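Long-range contact in Xaa-Pro Dipeptidase (Alteromonas macleodii, PDB 2QS8), which probably removes C-terminal residues from short peptides as a metal-dependent carboxypeptidase or dipeptidase of the amidohydrolase superfamily: residues S377-N389 / L397-L409. Numbering follows the deposited sequence.
Sequences SGKLADLIAVKGN and LENVDVVIKDGLL
Asp382 reaches across to the tight turn that ends strand 400-405. Its CB passes 4.1 Å from Ile404 O; CG, placed beside the backbone N and anti to the carbonyl carbon (chi1 -85°), swings the carboxylate toward the turn. OD1 comes within 3.5 Å of Lys405 CA and takes the amide of Asp406 (N to OD1 2.8 Å), met nearly along the C-O axis, while OD2 forms a salt bridge with Arg136. The same arginine pairs with Asp406 OD1, so one guanidinium lies between two like charges and probably eases their repulsion. Beside the Asp406 N bond, Gly407 N gives an almost straight hydrogen bond to Ala381 O (2.9 Å), and Ala381 CB packs on the Gly407 backbone. The type I' turn from Lys405 to Leu408, which joins strands 400-405 and 408-411 in a hairpin, is thus fastened by a side chain and a main-chain carbonyl. With an alanine at this position in place of Asp382, the Asp406 amide is likely to lose its acceptor and Arg136 one of its two acids.

Beyond the turn the strands 383-386 and 400-405 run antiparallel. Leu383 and Ile404 exchange both main-chain bonds, the shorter from Ile404 N to Leu383 O at 2.7 Å. Further along, Asp401 and Val402 both face Ala385, a classic beta bulge: Val402 O accepts from Ala385 N, and Ala385 O from Asp401 N. The CB atoms of Ala385 and Val402 touch at 3.6 Å on the face shared with Leu383 and Ile404; on the other, Val400 CG1 meets Ile384 CB at 4.0 Å. Past the bulge, a water accepts from Lys387 N and donates to Asn399 O. Strand 60-67 also pairs with 383-386, joining this antiparallel pair to the mixed sheet. The chemistry is divided: aliphatic branches meet on both faces, whereas two acceptors, Asp382 OD1 and Ala381 O, hold the turn, with Arg136 between two separate acids.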
# COMPACT_ATOMS: atom_id res chain seq x y z
N SER A 377 17.75 27.49 40.94
CA SER A 377 19.12 27.70 40.49
C SER A 377 19.52 26.66 39.44
O SER A 377 19.30 25.46 39.62
CB SER A 377 20.08 27.61 41.69
OG SER A 377 19.73 28.55 42.70
N GLY A 378 20.12 27.14 38.35
CA GLY A 378 20.54 26.25 37.29
C GLY A 378 19.62 26.26 36.08
O GLY A 378 20.08 26.15 34.95
N LYS A 379 18.32 26.41 36.31
CA LYS A 379 17.36 26.41 35.20
C LYS A 379 17.43 27.67 34.36
O LYS A 379 18.04 28.66 34.76
CB LYS A 379 15.93 26.23 35.73
CG LYS A 379 15.65 24.81 36.18
CD LYS A 379 14.16 24.55 36.30
CE LYS A 379 13.88 23.10 36.65
NZ LYS A 379 12.41 22.82 36.74
N LEU A 380 16.81 27.63 33.18
CA LEU A 380 16.80 28.78 32.28
C LEU A 380 15.97 29.92 32.87
O LEU A 380 14.94 29.70 33.52
CB LEU A 380 16.25 28.37 30.91
CG LEU A 380 17.10 27.37 30.10
CD1 LEU A 380 16.36 26.95 28.82
CD2 LEU A 380 18.43 28.01 29.74
N ALA A 381 16.43 31.14 32.63
CA ALA A 381 15.78 32.34 33.14
C ALA A 381 14.54 32.80 32.37
O ALA A 381 14.58 33.75 31.59
CB ALA A 381 16.79 33.49 33.21
N ASP A 382 13.43 32.10 32.61
CA ASP A 382 12.15 32.42 32.01
C ASP A 382 11.25 32.81 33.18
O ASP A 382 10.81 31.95 33.95
CB ASP A 382 11.57 31.20 31.28
CG ASP A 382 12.09 31.05 29.86
OD1 ASP A 382 13.15 31.64 29.54
OD2 ASP A 382 11.44 30.34 29.06
N LEU A 383 11.00 34.11 33.34
CA LEU A 383 10.19 34.59 34.45
C LEU A 383 9.17 35.66 34.07
O LEU A 383 9.38 36.44 33.14
CB LEU A 383 11.08 35.15 35.57
CG LEU A 383 12.29 34.37 36.06
CD1 LEU A 383 13.46 34.59 35.10
CD2 LEU A 383 12.67 34.84 37.47
N ILE A 384 8.09 35.70 34.82
CA ILE A 384 7.06 36.70 34.60
C ILE A 384 6.70 37.30 35.96
O ILE A 384 7.04 36.75 37.01
CB ILE A 384 5.78 36.10 33.98
CG1 ILE A 384 5.14 35.11 34.96
CG2 ILE A 384 6.12 35.40 32.67
CD1 ILE A 384 3.73 34.69 34.57
N ALA A 385 6.01 38.44 35.93
CA ALA A 385 5.60 39.11 37.16
C ALA A 385 4.24 39.74 36.94
O ALA A 385 3.87 40.03 35.81
CB ALA A 385 6.62 40.15 37.54
N VAL A 386 3.50 39.94 38.02
CA VAL A 386 2.17 40.54 37.93
C VAL A 386 1.86 41.22 39.24
O VAL A 386 2.35 40.80 40.29
CB VAL A 386 1.10 39.45 37.66
CG1 VAL A 386 1.10 38.43 38.79
CG2 VAL A 386 -0.27 40.08 37.53
N LYS A 387 1.05 42.28 39.20
CA LYS A 387 0.66 43.00 40.40
C LYS A 387 -0.54 42.28 40.99
O LYS A 387 -1.58 42.15 40.35
CB LYS A 387 0.28 44.44 40.08
CG LYS A 387 1.45 45.32 39.66
CD LYS A 387 0.97 46.72 39.32
CE LYS A 387 2.09 47.59 38.79
NZ LYS A 387 1.61 48.94 38.37
N GLY A 388 -0.39 41.78 42.22
CA GLY A 388 -1.49 41.08 42.85
C GLY A 388 -1.10 39.67 43.23
O GLY A 388 -0.02 39.21 42.90
N ASN A 389 -2.00 38.98 43.93
CA ASN A 389 -1.75 37.62 44.37
C ASN A 389 -2.59 36.63 43.56
O ASN A 389 -3.80 36.54 43.74
CB ASN A 389 -2.11 37.47 45.85
CG ASN A 389 -1.56 36.19 46.46
OD1 ASN A 389 -1.56 35.13 45.82
ND2 ASN A 389 -1.09 36.29 47.70
N LEU A 397 -3.98 37.20 36.57
CA LEU A 397 -2.97 36.82 35.58
C LEU A 397 -3.24 37.42 34.20
O LEU A 397 -2.44 37.26 33.29
CB LEU A 397 -2.86 35.30 35.49
CG LEU A 397 -2.06 34.64 36.63
CD1 LEU A 397 -2.15 33.13 36.53
CD2 LEU A 397 -0.61 35.10 36.57
N GLU A 398 -4.37 38.12 34.07
CA GLU A 398 -4.70 38.76 32.80
C GLU A 398 -3.79 39.97 32.64
O GLU A 398 -3.57 40.45 31.53
CB GLU A 398 -6.16 39.22 32.79
CG GLU A 398 -6.44 40.34 31.78
CD GLU A 398 -7.89 40.78 31.75
OE1 GLU A 398 -8.56 40.74 32.81
OE2 GLU A 398 -8.37 41.18 30.67
N ASN A 399 -3.24 40.45 33.75
CA ASN A 399 -2.39 41.64 33.72
C ASN A 399 -0.90 41.43 33.95
O ASN A 399 -0.25 42.23 34.61
CB ASN A 399 -2.93 42.65 34.73
CG ASN A 399 -4.43 42.87 34.61
OD1 ASN A 399 -5.15 42.81 35.60
ND2 ASN A 399 -4.90 43.12 33.38
N VAL A 400 -0.35 40.35 33.40
CA VAL A 400 1.08 40.09 33.51
C VAL A 400 1.76 41.29 32.87
O VAL A 400 1.46 41.62 31.73
CB VAL A 400 1.47 38.83 32.74
CG1 VAL A 400 2.98 38.70 32.71
CG2 VAL A 400 0.83 37.60 33.39
N ASP A 401 2.66 41.94 33.58
CA ASP A 401 3.33 43.12 33.04
C ASP A 401 4.84 43.00 32.90
O ASP A 401 5.52 43.97 32.53
CB ASP A 401 2.97 44.35 33.89
CG ASP A 401 3.57 44.29 35.29
OD1 ASP A 401 3.47 43.23 35.94
OD2 ASP A 401 4.13 45.31 35.74
N VAL A 402 5.38 41.83 33.20
CA VAL A 402 6.82 41.61 33.07
C VAL A 402 7.06 40.23 32.49
O VAL A 402 6.54 39.23 32.98
CB VAL A 402 7.55 41.72 34.45
CG1 VAL A 402 9.02 41.32 34.32
CG2 VAL A 402 7.47 43.15 34.97
N VAL A 403 7.84 40.18 31.43
CA VAL A 403 8.14 38.90 30.79
C VAL A 403 9.62 38.84 30.47
O VAL A 403 10.13 39.67 29.72
CB VAL A 403 7.34 38.72 29.48
CG1 VAL A 403 7.68 37.38 28.84
CG2 VAL A 403 5.84 38.81 29.76
N ILE A 404 10.30 37.86 31.06
CA ILE A 404 11.72 37.64 30.84
C ILE A 404 11.89 36.26 30.22
O ILE A 404 11.34 35.28 30.71
CB ILE A 404 12.53 37.69 32.15
CG1 ILE A 404 12.36 39.07 32.80
CG2 ILE A 404 13.99 37.42 31.86
CD1 ILE A 404 13.02 39.22 34.17
N LYS A 405 12.65 36.19 29.14
CA LYS A 405 12.86 34.92 28.47
C LYS A 405 14.33 34.77 28.14
O LYS A 405 14.93 35.65 27.52
CB LYS A 405 12.04 34.87 27.18
CG LYS A 405 12.28 33.63 26.33
CD LYS A 405 11.87 33.92 24.90
CE LYS A 405 12.28 32.82 23.96
NZ LYS A 405 12.05 33.25 22.56
N ASP A 406 14.90 33.65 28.57
CA ASP A 406 16.31 33.35 28.35
C ASP A 406 17.20 34.44 28.96
O ASP A 406 18.21 34.83 28.37
CB ASP A 406 16.59 33.21 26.85
CG ASP A 406 17.67 32.19 26.55
OD1 ASP A 406 17.56 31.04 27.05
OD2 ASP A 406 18.61 32.52 25.80
N GLY A 407 16.81 34.93 30.13
CA GLY A 407 17.59 35.95 30.80
C GLY A 407 17.45 37.36 30.24
O GLY A 407 18.15 38.26 30.69
N LEU A 408 16.56 37.54 29.26
CA LEU A 408 16.35 38.87 28.67
C LEU A 408 14.95 39.41 28.96
O LEU A 408 13.97 38.67 28.92
CB LEU A 408 16.60 38.84 27.16
CG LEU A 408 18.05 39.00 26.66
CD1 LEU A 408 18.97 37.97 27.31
CD2 LEU A 408 18.07 38.85 25.15
N LEU A 409 14.88 40.70 29.26
CA LEU A 409 13.62 41.35 29.59
C LEU A 409 12.95 41.95 28.35
O LEU A 409 13.56 42.74 27.63
CB LEU A 409 13.86 42.46 30.62
CG LEU A 409 12.66 43.24 31.15
CD1 LEU A 409 11.87 42.39 32.12
CD2 LEU A 409 13.14 44.50 31.83
O HOH W 1 0.04 43.55 37.02